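Rab5 protein, putative (Plasmodium falciparum, PDB 3CLV) is a putative Rab5-type small G protein of the Ras superfamily, a P-loop fold protein that binds guanosine-5'-diphosphate. Local coordinates at residues D30-N35 / T183-G188; L112-A117 / N140-S145; C45-N50 / N193-L198. All coordinates share one frame; numbering follows the deposited sequence. Where two conformers were deposited one is given.

Contact 1: D30-N35 / T183-G188; sequences DTFHEN and TSAKTG. With GDP (guanosine-5'-diphosphate), chain D.
F32 and K186 bring two loops together, their CA atoms 5.8 Å apart. D30 leaves helix 20-29 with positive phi, and T31 to H33 then run extended. Residues 185-187 have helical backbone angles, and the turn is tied by an ST motif in which the backbone N of T187 donates to S184 OG. The F32 ring lies flat against the backbone of K186. K186 CA sits over its centre, 3.6 Å from the centroid and 13° off the normal, a CH-pi contact. K186 CG touches F32 CE2 on the same face at 3.5 Å. The K186 chain then runs out extended. A salt bridge from its NZ to E34 OE1 is doubtful, since it rests on one of two conformers of E34. The nucleotide joins both loops. GDP O2' donates to H33 O at 2.7 Å, and GDP O3' donates to E34 O at 2.8 Å. A185 N and K186 N both give weak bonds to GDP O6. S184 OG is hydrogen-bonded to D158 OD2, which also bonds GDP. The two ribose hydroxyls are thus held by backbone carbonyls, while O6 receives two weaker amide bonds, and the F32 face packed on K186 joins the loops directly.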
# COMPACT_ATOMS: atom_id res chain seq x y z
N ASP A 30 -17.75 4.58 -17.49
CA ASP A 30 -18.60 5.61 -18.08
C ASP A 30 -20.09 5.38 -17.75
O ASP A 30 -20.96 5.46 -18.63
CB ASP A 30 -18.35 5.71 -19.59
CG ASP A 30 -18.88 6.99 -20.19
OD1 ASP A 30 -18.99 8.01 -19.48
OD2 ASP A 30 -19.21 6.95 -21.39
N THR A 31 -20.35 5.10 -16.47
CA THR A 31 -21.66 4.69 -15.99
C THR A 31 -21.94 5.36 -14.65
O THR A 31 -21.02 5.58 -13.86
CB THR A 31 -21.72 3.14 -15.77
OG1 THR A 31 -21.73 2.50 -17.04
CG2 THR A 31 -22.99 2.72 -15.03
N PHE A 32 -23.21 5.69 -14.41
CA PHE A 32 -23.65 6.21 -13.12
C PHE A 32 -24.85 5.45 -12.57
O PHE A 32 -25.81 5.18 -13.31
CB PHE A 32 -23.94 7.72 -13.24
CG PHE A 32 -24.54 8.33 -11.99
CD1 PHE A 32 -23.72 8.72 -10.92
CD2 PHE A 32 -25.90 8.55 -11.90
CE1 PHE A 32 -24.29 9.28 -9.76
CE2 PHE A 32 -26.47 9.14 -10.76
CZ PHE A 32 -25.65 9.50 -9.69
N HIS A 33 -24.81 5.13 -11.27
CA HIS A 33 -25.94 4.52 -10.57
C HIS A 33 -26.50 5.46 -9.51
O HIS A 33 -25.77 5.89 -8.62
CB HIS A 33 -25.53 3.19 -9.89
CG HIS A 33 -25.01 2.15 -10.85
ND1 HIS A 33 -24.19 1.12 -10.44
CD2 HIS A 33 -25.18 1.99 -12.18
CE1 HIS A 33 -23.89 0.37 -11.48
NE2 HIS A 33 -24.48 0.87 -12.55
N GLU A 34 -27.81 5.77 -9.61
CA GLU A 34 -28.48 6.68 -8.68
C GLU A 34 -28.56 6.09 -7.27
O GLU A 34 -28.66 6.83 -6.28
CB GLU A 34 -29.89 7.05 -9.17
CG GLU A 34 -29.93 7.84 -10.48
CD GLU A 34 -29.86 9.36 -10.30
OE1 GLU A 34 -30.08 10.07 -11.30
OE2 GLU A 34 -29.59 9.85 -9.19
N ASN A 35 -28.51 4.77 -7.18
CA ASN A 35 -28.50 4.04 -5.91
C ASN A 35 -27.22 3.22 -5.85
O ASN A 35 -26.83 2.63 -6.84
CB ASN A 35 -29.70 3.09 -5.82
CG ASN A 35 -31.03 3.81 -5.95
OD1 ASN A 35 -31.21 4.92 -5.45
ND2 ASN A 35 -31.97 3.19 -6.65
N THR A 183 -16.88 18.70 -9.62
CA THR A 183 -17.26 17.55 -10.45
C THR A 183 -18.72 17.11 -10.27
O THR A 183 -19.38 17.43 -9.28
CB THR A 183 -16.34 16.31 -10.18
OG1 THR A 183 -16.53 15.86 -8.83
CG2 THR A 183 -14.86 16.62 -10.42
N SER A 184 -19.20 16.37 -11.27
CA SER A 184 -20.42 15.58 -11.13
C SER A 184 -20.17 14.19 -11.70
O SER A 184 -19.89 14.02 -12.89
CB SER A 184 -21.64 16.27 -11.79
OG SER A 184 -22.82 15.46 -11.65
N ALA A 185 -20.22 13.18 -10.82
CA ALA A 185 -20.24 11.78 -11.28
C ALA A 185 -21.51 11.50 -12.08
O ALA A 185 -21.49 10.70 -13.01
CB ALA A 185 -20.15 10.82 -10.09
N LYS A 186 -22.60 12.15 -11.70
CA LYS A 186 -23.89 11.98 -12.40
C LYS A 186 -23.82 12.39 -13.88
O LYS A 186 -24.19 11.60 -14.76
CB LYS A 186 -25.02 12.70 -11.64
CG LYS A 186 -26.45 12.38 -12.17
CD LYS A 186 -27.55 13.05 -11.34
CE LYS A 186 -28.92 12.97 -12.04
NZ LYS A 186 -29.97 13.45 -11.09
N THR A 187 -23.33 13.59 -14.17
CA THR A 187 -23.27 14.06 -15.56
C THR A 187 -21.94 13.72 -16.24
O THR A 187 -21.82 13.77 -17.46
CB THR A 187 -23.54 15.59 -15.68
OG1 THR A 187 -22.48 16.32 -15.04
CG2 THR A 187 -24.87 15.94 -15.02
N GLY A 188 -20.93 13.36 -15.43
CA GLY A 188 -19.58 13.11 -15.94
C GLY A 188 -18.67 14.35 -15.95
O GLY A 188 -17.49 14.26 -16.32
PB GDP D . -19.28 6.94 -1.56
O1B GDP D . -18.54 5.88 -2.31
O2B GDP D . -19.82 6.41 -0.26
O3B GDP D . -18.42 8.15 -1.27
O3A GDP D . -20.52 7.51 -2.44
PA GDP D . -21.34 6.69 -3.58
O1A GDP D . -21.86 5.38 -3.01
O2A GDP D . -20.60 6.57 -4.87
O5' GDP D . -22.60 7.67 -3.79
C5' GDP D . -23.53 7.96 -2.74
C4' GDP D . -24.84 8.44 -3.38
O4' GDP D . -24.64 9.70 -4.02
C3' GDP D . -25.41 7.51 -4.45
O3' GDP D . -26.84 7.60 -4.29
C2' GDP D . -25.02 8.15 -5.78
O2' GDP D . -25.92 7.87 -6.86
C1' GDP D . -25.04 9.62 -5.40
N9 GDP D . -24.07 10.41 -6.17
C8 GDP D . -22.75 10.15 -6.29
N7 GDP D . -22.17 11.08 -7.07
C5 GDP D . -23.13 11.97 -7.43
C6 GDP D . -23.19 13.21 -8.24
O6 GDP D . -22.15 13.66 -8.78
N1 GDP D . -24.40 13.82 -8.36
C2 GDP D . -25.53 13.36 -7.77
N2 GDP D . -26.69 14.05 -7.94
N3 GDP D . -25.55 12.21 -7.02
C4 GDP D . -24.39 11.51 -6.82

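Contact 2: L112-A117 / N140-S145; sequences LYYRGA and NQLKIS
Y114 turns its ring toward L142 and Q141 with CG anti to its carbonyl carbon (chi1 -60°). L142 has the same kind of first torsion (chi1 -73°), and its CD2 branch is the one that reaches the tyrosine. The methyl comes down over one face of the ring, 3.9 Å from the centroid, as a CH-pi contact. It is offset toward the rim, nearest to Y114 CD1 at 3.8 Å. The two side chains cross at about a right angle. Q141 approaches the other end of the ring. Its chain is extended beyond CG and sets OE1 at the ring edge, near the plane, 3.7 Å from Y114 OH. That gap is too long to count as a hydrogen bond. The amide plane stands steeply to the ring plane.

Y114 ends helix 110-114, and a type II beta turn from Y114 to A117 follows. The turn is closed by A117 N bonding to Y114 O at 3.0 Å. Y148 OH also bonds to Y114 O and to S145 OG, so one hydroxyl links both sides. Toward the sheet, Y114 packs on V11 and L13 of strand 8-13, and L142 on A120, V122 and I150. R115 points away from helix 129-145 and makes a salt bridge to D96 of the second subunit. The contact therefore joins the short helix 110-114 to helix 129-145 on one face of the central sheet. Between the two segments its chemistry is mainly dispersion between a methyl and an aromatic face, with a polar fringe at Q141 and no direct hydrogen bond.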
# COMPACT_ATOMS: atom_id res chain seq x y z
N LEU A 112 -2.98 2.46 6.01
CA LEU A 112 -2.67 1.50 4.95
C LEU A 112 -2.96 2.11 3.58
O LEU A 112 -2.29 1.80 2.60
CB LEU A 112 -3.48 0.21 5.13
CG LEU A 112 -3.25 -0.56 6.45
CD1 LEU A 112 -4.33 -1.63 6.61
CD2 LEU A 112 -1.85 -1.19 6.52
N TYR A 113 -3.98 2.98 3.54
CA TYR A 113 -4.36 3.70 2.31
C TYR A 113 -3.42 4.85 1.99
O TYR A 113 -3.14 5.10 0.81
CB TYR A 113 -5.82 4.20 2.36
CG TYR A 113 -6.83 3.08 2.33
CD1 TYR A 113 -7.15 2.37 3.50
CD2 TYR A 113 -7.49 2.74 1.15
CE1 TYR A 113 -8.06 1.33 3.49
CE2 TYR A 113 -8.40 1.69 1.12
CZ TYR A 113 -8.69 1.00 2.29
OH TYR A 113 -9.59 -0.04 2.26
N TYR A 114 -2.95 5.56 3.01
CA TYR A 114 -2.05 6.70 2.84
C TYR A 114 -0.61 6.33 2.52
O TYR A 114 0.04 7.04 1.75
CB TYR A 114 -1.99 7.56 4.11
CG TYR A 114 -3.29 8.16 4.56
CD1 TYR A 114 -4.39 8.25 3.70
CD2 TYR A 114 -3.41 8.68 5.85
CE1 TYR A 114 -5.60 8.84 4.13
CE2 TYR A 114 -4.59 9.27 6.28
CZ TYR A 114 -5.68 9.34 5.42
OH TYR A 114 -6.85 9.91 5.88
N ARG A 115 -0.09 5.28 3.17
CA ARG A 115 1.33 4.95 3.09
C ARG A 115 1.82 4.67 1.67
O ARG A 115 1.30 3.79 0.98
CB ARG A 115 1.70 3.77 4.00
CG ARG A 115 3.18 3.74 4.26
CD ARG A 115 3.53 2.75 5.31
NE ARG A 115 4.98 2.60 5.44
CZ ARG A 115 5.73 3.24 6.34
NH1 ARG A 115 5.17 4.06 7.23
NH2 ARG A 115 7.04 3.03 6.38
N GLY A 116 2.81 5.45 1.24
CA GLY A 116 3.38 5.31 -0.09
C GLY A 116 2.52 5.86 -1.22
O GLY A 116 2.82 5.62 -2.38
N ALA A 117 1.45 6.57 -0.89
CA ALA A 117 0.61 7.18 -1.93
C ALA A 117 1.30 8.42 -2.49
O ALA A 117 1.90 9.20 -1.74
CB ALA A 117 -0.77 7.54 -1.39
N ASN A 140 -5.42 18.25 6.49
CA ASN A 140 -4.45 18.52 7.57
C ASN A 140 -3.65 17.31 8.00
O ASN A 140 -2.44 17.40 8.18
CB ASN A 140 -5.15 19.22 8.76
CG ASN A 140 -5.60 20.63 8.43
OD1 ASN A 140 -4.97 21.31 7.62
ND2 ASN A 140 -6.69 21.06 9.03
N GLN A 141 -4.30 16.15 8.13
CA GLN A 141 -3.62 14.91 8.45
C GLN A 141 -2.65 14.51 7.34
O GLN A 141 -1.53 14.08 7.61
CB GLN A 141 -4.62 13.76 8.60
CG GLN A 141 -5.36 13.69 9.90
CD GLN A 141 -6.15 12.39 10.04
OE1 GLN A 141 -6.50 11.73 9.05
NE2 GLN A 141 -6.42 12.00 11.27
N LEU A 142 -3.10 14.62 6.10
CA LEU A 142 -2.25 14.23 4.97
C LEU A 142 -1.01 15.12 4.82
O LEU A 142 0.10 14.62 4.59
CB LEU A 142 -3.05 14.23 3.66
CG LEU A 142 -4.06 13.11 3.42
CD1 LEU A 142 -5.11 13.61 2.42
CD2 LEU A 142 -3.37 11.86 2.88
N LYS A 143 -1.19 16.43 4.97
CA LYS A 143 -0.06 17.38 4.90
C LYS A 143 1.04 17.07 5.91
O LYS A 143 2.21 17.27 5.63
CB LYS A 143 -0.53 18.83 5.05
CG LYS A 143 -1.47 19.25 3.93
CD LYS A 143 -1.96 20.67 4.07
CE LYS A 143 -1.36 21.54 3.00
NZ LYS A 143 0.11 21.78 3.15
N ILE A 144 0.66 16.57 7.08
CA ILE A 144 1.64 16.12 8.07
C ILE A 144 2.24 14.75 7.78
O ILE A 144 3.46 14.54 7.95
CB ILE A 144 1.03 16.17 9.49
CG1 ILE A 144 1.10 17.61 10.00
CG2 ILE A 144 1.80 15.26 10.46
CD1 ILE A 144 0.05 17.98 11.00
N SER A 145 1.39 13.82 7.33
CA SER A 145 1.82 12.45 7.07
C SER A 145 2.98 12.35 6.08
O SER A 145 3.99 11.70 6.35
CB SER A 145 0.63 11.60 6.59
OG SER A 145 1.10 10.32 6.16

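Contact 3: C45-N50 / N193-L198; sequences CTYVVN and NIFYML
Y47 and F195 set their rings obliquely, with planes at 59° and centroids 5.7 Å apart. The pair is neither a stack nor an edge-to-face arrangement. The closest touch is to the base of the phenylalanine, where Y47 CD2 lies 4.1 Å from F195 CB. Y47 is swung out with CG anti to the backbone N (chi1 -176°), which carries the ring across from the strand to the helix. V49 sits two residues on, on the same side of strand 45-50, and sends its two methyls to different partners. CG2 packs on F195 CB at 3.9 Å, and the V49 and F195 side chains cross at about a right angle. CG1 meets Y196 CD1, also at 3.9 Å, coming at the tyrosine ring obliquely. The V49 side chain thus bridges successive residues of the helix.

The segment axes approach to 8.9 Å with a crossing angle of -60°. V48 points away from the helix, as expected from the alternation along a strand. F195 reaches further into the core. It stacks edge-to-face with F95 of the adjoining strand 92-99 and touches L27 of helix 20-29, which Y47 also meets. No hydrogen bond crosses between the segments, so shape and apolar burial hold this join. It packs the C-terminal helix 191-206 over one face of the sheet, here at 43-50, one of its two edge strands. Such helix-on-sheet packing is characteristic of the three-layer alpha/beta fold of Ras-like small G proteins.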
# COMPACT_ATOMS: atom_id res chain seq x y z
N CYS A 45 -8.84 0.12 -8.21
CA CYS A 45 -8.97 0.22 -9.66
C CYS A 45 -7.76 0.96 -10.23
O CYS A 45 -7.04 1.63 -9.51
CB CYS A 45 -10.27 0.92 -10.08
SG CYS A 45 -10.24 2.71 -10.03
N THR A 46 -7.52 0.78 -11.52
CA THR A 46 -6.43 1.51 -12.18
C THR A 46 -6.97 2.42 -13.30
O THR A 46 -8.09 2.24 -13.78
CB THR A 46 -5.31 0.57 -12.69
OG1 THR A 46 -5.82 -0.30 -13.71
CG2 THR A 46 -4.78 -0.28 -11.55
N TYR A 47 -6.18 3.42 -13.67
CA TYR A 47 -6.57 4.33 -14.72
C TYR A 47 -5.31 4.95 -15.29
O TYR A 47 -4.39 5.31 -14.54
CB TYR A 47 -7.51 5.41 -14.18
CG TYR A 47 -8.03 6.32 -15.27
CD1 TYR A 47 -8.96 5.86 -16.21
CD2 TYR A 47 -7.57 7.64 -15.37
CE1 TYR A 47 -9.43 6.67 -17.20
CE2 TYR A 47 -8.04 8.47 -16.38
CZ TYR A 47 -8.98 7.98 -17.29
OH TYR A 47 -9.46 8.76 -18.31
N VAL A 48 -5.28 5.07 -16.61
CA VAL A 48 -4.11 5.60 -17.28
C VAL A 48 -4.46 6.92 -17.95
O VAL A 48 -5.46 7.03 -18.64
CB VAL A 48 -3.56 4.61 -18.33
CG1 VAL A 48 -2.34 5.20 -19.03
CG2 VAL A 48 -3.23 3.27 -17.68
N VAL A 49 -3.63 7.93 -17.72
CA VAL A 49 -3.71 9.18 -18.46
C VAL A 49 -2.46 9.22 -19.32
O VAL A 49 -1.34 9.09 -18.82
CB VAL A 49 -3.71 10.43 -17.53
CG1 VAL A 49 -3.65 11.72 -18.37
CG2 VAL A 49 -4.93 10.46 -16.61
N ASN A 50 -2.64 9.39 -20.63
CA ASN A 50 -1.49 9.75 -21.46
C ASN A 50 -1.56 11.24 -21.77
O ASN A 50 -2.53 11.71 -22.38
CB ASN A 50 -1.39 8.89 -22.72
CG ASN A 50 -0.12 9.17 -23.52
OD1 ASN A 50 -0.06 10.13 -24.29
ND2 ASN A 50 0.91 8.34 -23.33
N ASN A 193 -10.95 14.90 -15.66
CA ASN A 193 -10.10 16.06 -15.38
C ASN A 193 -9.44 15.98 -13.99
O ASN A 193 -8.36 16.52 -13.78
CB ASN A 193 -10.88 17.37 -15.53
CG ASN A 193 -11.08 17.80 -16.99
OD1 ASN A 193 -10.29 17.48 -17.87
ND2 ASN A 193 -12.13 18.58 -17.24
N ILE A 194 -10.08 15.28 -13.04
CA ILE A 194 -9.40 15.04 -11.75
C ILE A 194 -8.01 14.46 -12.03
O ILE A 194 -7.01 14.90 -11.49
CB ILE A 194 -10.18 14.02 -10.87
CG1 ILE A 194 -11.54 14.57 -10.42
CG2 ILE A 194 -9.31 13.58 -9.66
CD1 ILE A 194 -12.48 13.49 -9.79
N PHE A 195 -7.97 13.44 -12.87
CA PHE A 195 -6.77 12.68 -13.10
C PHE A 195 -5.87 13.37 -14.11
O PHE A 195 -4.66 13.19 -14.05
CB PHE A 195 -7.15 11.26 -13.50
CG PHE A 195 -7.82 10.51 -12.38
CD1 PHE A 195 -7.05 9.83 -11.44
CD2 PHE A 195 -9.20 10.55 -12.22
CE1 PHE A 195 -7.65 9.17 -10.39
CE2 PHE A 195 -9.82 9.91 -11.17
CZ PHE A 195 -9.04 9.21 -10.24
N TYR A 196 -6.45 14.21 -14.97
CA TYR A 196 -5.63 15.03 -15.90
C TYR A 196 -4.77 15.98 -15.09
O TYR A 196 -3.56 16.09 -15.34
CB TYR A 196 -6.50 15.83 -16.88
CG TYR A 196 -7.27 15.00 -17.90
CD1 TYR A 196 -6.98 13.66 -18.10
CD2 TYR A 196 -8.27 15.58 -18.68
CE1 TYR A 196 -7.70 12.90 -19.03
CE2 TYR A 196 -8.99 14.84 -19.60
CZ TYR A 196 -8.70 13.50 -19.77
OH TYR A 196 -9.40 12.76 -20.71
N MET A 197 -5.40 16.65 -14.12
CA MET A 197 -4.74 17.61 -13.24
C MET A 197 -3.65 16.95 -12.40
O MET A 197 -2.52 17.48 -12.29
CB MET A 197 -5.77 18.30 -12.34
CG MET A 197 -6.72 19.30 -13.08
SD MET A 197 -7.87 20.14 -11.96
CE MET A 197 -6.80 21.30 -11.15
N LEU A 198 -3.98 15.79 -11.81
CA LEU A 198 -3.00 15.00 -11.06
C LEU A 198 -1.82 14.57 -11.91
O LEU A 198 -0.68 14.69 -11.49
CB LEU A 198 -3.66 13.75 -10.45
CG LEU A 198 -4.58 13.99 -9.24
CD1 LEU A 198 -5.22 12.66 -8.79
CD2 LEU A 198 -3.80 14.64 -8.10

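In the fold
Contact 1 is the one at the nucleotide: it supplies six of the 19 residues of the GDP pocket. Contact 3 lies next to it, with centres 17 Å apart, and the two touch where T183 CG2 meets I194 CG1 at 3.9 Å. Their segments alternate along the chain, and loop 183-188 leads directly into helix 191-206, which carries the second half of contact 3. Contact 2 is nested within the loops closed by both others. Its centre is 27 Å from that of contact 1, across the chain's centre, and 20 Å from that of contact 3. The side chains of Y114 and F195 stay about 14 and 13 Å from GDP.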